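Local coordinates for thioredoxin family protein (PDB 2YP6) that is a surface-exposed thioredoxin-fold lipoprotein that probably carries out thiol-disulfide exchange in resistance to extracellular oxidative stress, at residues I43-M57 / V135-Q148. Residues are numbered along the deposited sequence; the frame is centred on the assembly and turned at random.
Sequences IAVGKDAPDFTLQSM and VLYDTKATTFQAYQ
Tyr147 and Pro50 show how one aromatic side chain can pin an extended segment by ring and hydroxyl together. Pro50 CD lies over one face of the Tyr147 ring, 3.8 Å from its centroid, while Tyr147 OH donates to Pro50 O at 2.7 Å, in the carbonyl plane and on a lone pair. The same hydroxyl oxygen sits at the edge of the Phe52 ring. Phe52 also packs CE1 3.6 Å from Leu136 CD1 and CD2 against Thr143 CG2. Leu54 meets Thr143 tip to tip, beside the carboxylate of Asp138, whose OD1 accepts from both Thr143 N and Thr143 OG1 and whose OD2 accepts from Phe144 N.

In the thioredoxin-fold sheet, Ser56 and Leu136 form an antiparallel non-hydrogen-bonded pair, flanked by the bonds Met57 N to Val135 O (2.8 Å) and Tyr137 N to Gln55 O (2.9 Å). On the exposed side a water links Gln55 N to Tyr137 O. At the other end Ile43, although exposed, lays CD1 3.5 Å from Tyr147 CD2, and Gln148 runs alongside it in the opposite direction. The chemistry implies an apolar join fixed by a few directional bonds, with Asp138 tying strand 135-137 to helix 142-146, which carries the ligand-contacting Phe144.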
loop_
_atom_site.group_PDB
_atom_site.type_symbol
_atom_site.label_atom_id
_atom_site.label_comp_id
_atom_site.label_asym_id
_atom_site.label_seq_id
_atom_site.Cartn_x
_atom_site.Cartn_y
_atom_site.Cartn_z
ATOM N N ILE A 43 -14.756 -8.478 2.346
ATOM C CA ILE A 43 -14.147 -7.501 1.438
ATOM C C ILE A 43 -14.761 -7.645 0.035
ATOM O O ILE A 43 -14.953 -8.747 -0.459
ATOM C CB ILE A 43 -12.605 -7.644 1.372
ATOM C CG1 ILE A 43 -11.951 -6.305 1.695
ATOM C CG2 ILE A 43 -12.140 -8.118 0.003
ATOM C CD1 ILE A 43 -10.538 -6.193 1.208
ATOM N N ALA A 44 -15.071 -6.515 -0.590
ATOM C CA ALA A 44 -15.755 -6.520 -1.875
ATOM C C ALA A 44 -15.638 -5.155 -2.497
ATOM O O ALA A 44 -15.674 -4.127 -1.814
ATOM C CB ALA A 44 -17.234 -6.915 -1.712
ATOM N N VAL A 45 -15.515 -5.124 -3.808
ATOM C CA VAL A 45 -15.593 -3.869 -4.497
ATOM C C VAL A 45 -16.914 -3.221 -4.146
ATOM O O VAL A 45 -17.951 -3.890 -4.099
ATOM C CB VAL A 45 -15.458 -4.042 -6.032
ATOM C CG1 VAL A 45 -15.739 -2.725 -6.728
ATOM C CG2 VAL A 45 -14.071 -4.520 -6.381
ATOM N N GLY A 46 -16.876 -1.923 -3.868
ATOM C CA GLY A 46 -18.089 -1.184 -3.554
ATOM C C GLY A 46 -18.410 -1.102 -2.079
ATOM O O GLY A 46 -19.334 -0.380 -1.681
ATOM N N LYS A 47 -17.695 -1.871 -1.270
ATOM C CA LYS A 47 -17.943 -1.901 0.166
ATOM C C LYS A 47 -16.804 -1.228 0.911
ATOM O O LYS A 47 -15.721 -1.046 0.373
ATOM C CB LYS A 47 -18.102 -3.338 0.653
ATOM C CG LYS A 47 -19.366 -4.076 0.100
ATOM C CD LYS A 47 -20.642 -3.255 0.333
ATOM C CE LYS A 47 -21.896 -3.868 -0.283
ATOM N NZ LYS A 47 -23.081 -2.970 -0.050
ATOM N N ASP A 48 -17.058 -0.860 2.155
ATOM C CA ASP A 48 -16.036 -0.172 2.954
ATOM C C ASP A 48 -14.743 -0.969 3.010
ATOM O O ASP A 48 -14.744 -2.182 3.265
ATOM C CB ASP A 48 -16.515 0.054 4.397
ATOM C CG ASP A 48 -17.585 1.106 4.517
ATOM O OD1 ASP A 48 -17.815 1.890 3.564
ATOM O OD2 ASP A 48 -18.205 1.137 5.598
ATOM N N ALA A 49 -13.637 -0.280 2.800
ATOM C CA ALA A 49 -12.301 -0.840 3.051
ATOM C C ALA A 49 -12.119 -1.027 4.547
ATOM O O ALA A 49 -12.400 -0.111 5.307
ATOM C CB ALA A 49 -11.231 0.118 2.516
ATOM N N PRO A 50 -11.654 -2.208 4.975
ATOM C CA PRO A 50 -11.478 -2.437 6.409
ATOM C C PRO A 50 -10.515 -1.424 7.034
ATOM O O PRO A 50 -9.487 -1.033 6.465
ATOM C CB PRO A 50 -10.901 -3.856 6.471
ATOM C CG PRO A 50 -11.342 -4.521 5.221
ATOM C CD PRO A 50 -11.378 -3.426 4.181
ATOM N N ASP A 51 -10.896 -0.950 8.202
ATOM C CA ASP A 51 -10.062 -0.035 8.947
ATOM C C ASP A 51 -8.794 -0.717 9.444
ATOM O O ASP A 51 -8.766 -1.928 9.649
ATOM C CB ASP A 51 -10.816 0.492 10.150
ATOM C CG ASP A 51 -11.756 1.600 9.790
ATOM O OD1 ASP A 51 -11.266 2.730 9.576
ATOM O OD2 ASP A 51 -12.970 1.335 9.728
ATOM N N PHE A 52 -7.762 0.085 9.642
ATOM C CA PHE A 52 -6.546 -0.359 10.288
ATOM C C PHE A 52 -5.832 0.776 10.994
ATOM O O PHE A 52 -6.015 1.973 10.673
ATOM C CB PHE A 52 -5.616 -1.087 9.300
ATOM C CG PHE A 52 -5.220 -0.259 8.111
ATOM C CD1 PHE A 52 -4.226 0.707 8.211
ATOM C CD2 PHE A 52 -5.827 -0.460 6.885
ATOM C CE1 PHE A 52 -3.856 1.487 7.099
ATOM C CE2 PHE A 52 -5.464 0.307 5.766
ATOM C CZ PHE A 52 -4.481 1.267 5.871
ATOM N N THR A 53 -5.047 0.383 11.998
ATOM C CA THR A 53 -4.192 1.275 12.766
ATOM C C THR A 53 -2.825 0.594 12.843
ATOM O O THR A 53 -2.677 -0.448 13.491
ATOM C CB THR A 53 -4.755 1.547 14.167
ATOM O OG1 THR A 53 -6.051 2.154 14.041
ATOM C CG2 THR A 53 -3.854 2.491 14.955
ATOM N N LEU A 54 -1.844 1.179 12.158
ATOM C CA LEU A 54 -0.497 0.582 12.079
ATOM C C LEU A 54 0.626 1.602 12.303
ATOM O O LEU A 54 0.466 2.778 11.966
ATOM C CB LEU A 54 -0.312 -0.021 10.700
ATOM C CG LEU A 54 -1.308 -1.097 10.293
ATOM C CD1 LEU A 54 -1.128 -1.431 8.804
ATOM C CD2 LEU A 54 -1.173 -2.320 11.211
ATOM N N GLN A 55 1.747 1.155 12.864
ATOM C CA GLN A 55 2.956 1.957 12.921
ATOM C C GLN A 55 3.639 1.952 11.544
ATOM O O GLN A 55 3.748 0.911 10.905
ATOM C CB GLN A 55 3.937 1.400 13.968
ATOM C CG GLN A 55 3.453 1.527 15.388
ATOM C CD GLN A 55 3.238 2.979 15.779
ATOM O OE1 GLN A 55 2.134 3.376 16.132
ATOM N NE2 GLN A 55 4.302 3.776 15.715
ATOM N N SER A 56 4.115 3.114 11.110
ATOM C CA SER A 56 4.902 3.214 9.895
ATOM C C SER A 56 6.360 2.903 10.224
ATOM O O SER A 56 6.749 2.887 11.391
ATOM C CB SER A 56 4.782 4.617 9.295
ATOM O OG SER A 56 5.457 5.571 10.099
ATOM N N MET A 57 7.142 2.649 9.178
ATOM C CA MET A 57 8.577 2.426 9.265
ATOM C C MET A 57 9.263 3.578 9.982
ATOM O O MET A 57 10.290 3.397 10.652
ATOM C CB MET A 57 9.104 2.314 7.824
ATOM C CG MET A 57 10.564 2.384 7.636
ATOM S SD MET A 57 10.872 1.860 5.948
ATOM C CE MET A 57 10.097 3.145 4.988
ATOM N N VAL A 135 5.594 3.036 4.397
ATOM C CA VAL A 135 5.532 1.607 4.622
ATOM C C VAL A 135 4.975 1.370 6.005
ATOM O O VAL A 135 5.547 1.823 6.997
ATOM C CB VAL A 135 6.914 0.933 4.527
ATOM C CG1 VAL A 135 6.789 -0.567 4.796
ATOM C CG2 VAL A 135 7.560 1.190 3.170
ATOM N N LEU A 136 3.851 0.671 6.053
ATOM C CA LEU A 136 3.185 0.377 7.305
ATOM C C LEU A 136 3.485 -1.062 7.713
ATOM O O LEU A 136 3.536 -1.960 6.871
ATOM C CB LEU A 136 1.687 0.565 7.149
ATOM C CG LEU A 136 1.234 1.946 6.652
ATOM C CD1 LEU A 136 -0.270 2.009 6.753
ATOM C CD2 LEU A 136 1.899 3.092 7.409
ATOM N N TYR A 137 3.649 -1.262 9.015
ATOM C CA TYR A 137 4.070 -2.546 9.565
ATOM C C TYR A 137 2.882 -3.304 10.111
ATOM O O TYR A 137 2.401 -3.015 11.201
ATOM C CB TYR A 137 5.031 -2.311 10.707
ATOM C CG TYR A 137 6.432 -1.889 10.318
ATOM C CD1 TYR A 137 6.849 -1.888 8.998
ATOM C CD2 TYR A 137 7.347 -1.532 11.290
ATOM C CE1 TYR A 137 8.157 -1.509 8.651
ATOM C CE2 TYR A 137 8.649 -1.171 10.961
ATOM C CZ TYR A 137 9.049 -1.165 9.643
ATOM O OH TYR A 137 10.340 -0.790 9.325
ATOM N N ASP A 138 2.451 -4.318 9.378
ATOM C CA ASP A 138 1.373 -5.196 9.815
ATOM C C ASP A 138 1.965 -6.298 10.708
ATOM O O ASP A 138 2.063 -7.451 10.315
ATOM C CB ASP A 138 0.682 -5.803 8.605
ATOM C CG ASP A 138 -0.670 -6.382 8.941
ATOM O OD1 ASP A 138 -1.282 -5.905 9.915
ATOM O OD2 ASP A 138 -1.117 -7.294 8.223
ATOM N N THR A 139 2.327 -5.925 11.922
ATOM C CA THR A 139 3.059 -6.816 12.833
ATOM C C THR A 139 2.248 -7.990 13.376
ATOM O O THR A 139 2.805 -8.898 14.001
ATOM C CB THR A 139 3.603 -6.030 14.024
ATOM O OG1 THR A 139 2.507 -5.336 14.655
ATOM C CG2 THR A 139 4.670 -5.065 13.569
ATOM N N LYS A 140 0.944 -7.985 13.118
ATOM C CA LYS A 140 0.067 -9.067 13.551
ATOM C C LYS A 140 -0.549 -9.800 12.381
ATOM O O LYS A 140 -1.301 -10.744 12.584
ATOM C CB LYS A 140 -1.060 -8.512 14.420
ATOM C CG LYS A 140 -0.637 -7.908 15.728
ATOM C CD LYS A 140 -1.772 -7.102 16.330
ATOM C CE LYS A 140 -1.289 -6.175 17.438
ATOM N NZ LYS A 140 -2.391 -5.348 18.016
ATOM N N ALA A 141 -0.220 -9.356 11.166
ATOM C CA ALA A 141 -0.768 -9.877 9.920
ATOM C C ALA A 141 -2.267 -9.688 9.772
ATOM O O ALA A 141 -2.878 -10.258 8.852
ATOM C CB ALA A 141 -0.399 -11.337 9.736
ATOM N N THR A 142 -2.867 -8.866 10.626
ATOM C CA THR A 142 -4.320 -8.747 10.632
ATOM C C THR A 142 -4.873 -7.857 9.525
ATOM O O THR A 142 -6.031 -7.984 9.145
ATOM C CB THR A 142 -4.841 -8.260 11.987
ATOM O OG1 THR A 142 -4.143 -7.082 12.378
ATOM C CG2 THR A 142 -4.644 -9.331 13.015
ATOM N N THR A 143 -4.050 -6.956 9.011
ATOM C CA THR A 143 -4.451 -6.155 7.873
ATOM C C THR A 143 -4.370 -6.987 6.591
ATOM O O THR A 143 -5.284 -6.962 5.782
ATOM C CB THR A 143 -3.588 -4.898 7.717
ATOM O OG1 THR A 143 -3.430 -4.259 8.976
ATOM C CG2 THR A 143 -4.223 -3.916 6.726
ATOM N N PHE A 144 -3.292 -7.742 6.411
ATOM C CA PHE A 144 -3.242 -8.712 5.318
ATOM C C PHE A 144 -4.441 -9.667 5.381
ATOM O O PHE A 144 -4.999 -10.027 4.360
ATOM C CB PHE A 144 -1.964 -9.554 5.370
ATOM C CG PHE A 144 -0.780 -8.934 4.643
ATOM C CD1 PHE A 144 -0.054 -7.907 5.220
ATOM C CD2 PHE A 144 -0.380 -9.417 3.401
ATOM C CE1 PHE A 144 1.053 -7.347 4.566
ATOM C CE2 PHE A 144 0.734 -8.874 2.744
ATOM C CZ PHE A 144 1.452 -7.838 3.328
ATOM N N GLN A 145 -4.782 -10.124 6.582
ATOM C CA GLN A 145 -5.920 -11.012 6.738
ATOM C C GLN A 145 -7.220 -10.285 6.402
ATOM O O GLN A 145 -8.072 -10.822 5.687
ATOM C CB GLN A 145 -5.984 -11.554 8.167
ATOM C CG GLN A 145 -7.062 -12.583 8.384
ATOM C CD GLN A 145 -7.002 -13.199 9.779
ATOM O OE1 GLN A 145 -6.123 -12.873 10.583
ATOM N NE2 GLN A 145 -7.938 -14.093 10.067
ATOM N N ALA A 146 -7.379 -9.077 6.930
ATOM C CA ALA A 146 -8.603 -8.327 6.712
ATOM C C ALA A 146 -8.854 -8.081 5.226
ATOM O O ALA A 146 -10.005 -8.090 4.780
ATOM C CB ALA A 146 -8.560 -7.005 7.449
ATOM N N TYR A 147 -7.789 -7.822 4.469
ATOM C CA TYR A 147 -7.921 -7.531 3.047
ATOM C C TYR A 147 -7.836 -8.806 2.177
ATOM O O TYR A 147 -7.773 -8.739 0.932
ATOM C CB TYR A 147 -6.878 -6.463 2.620
ATOM C CG TYR A 147 -7.278 -5.049 3.002
ATOM C CD1 TYR A 147 -7.216 -4.605 4.305
ATOM C CD2 TYR A 147 -7.755 -4.160 2.038
ATOM C CE1 TYR A 147 -7.623 -3.328 4.640
ATOM C CE2 TYR A 147 -8.138 -2.891 2.372
ATOM C CZ TYR A 147 -8.098 -2.486 3.674
ATOM O OH TYR A 147 -8.479 -1.209 3.984
ATOM N N GLN A 148 -7.833 -9.961 2.833
ATOM C CA GLN A 148 -7.848 -11.260 2.152
ATOM C C GLN A 148 -6.783 -11.387 1.072
ATOM O O GLN A 148 -7.039 -11.828 -0.057
ATOM C CB GLN A 148 -9.234 -11.513 1.577
ATOM C CG GLN A 148 -10.319 -11.521 2.661
ATOM C CD GLN A 148 -11.659 -12.004 2.146
ATOM O OE1 GLN A 148 -12.664 -11.312 2.267
ATOM N NE2 GLN A 148 -11.679 -13.200 1.575
HETATM O O HOH W 1 2.195 -1.594 13.485
#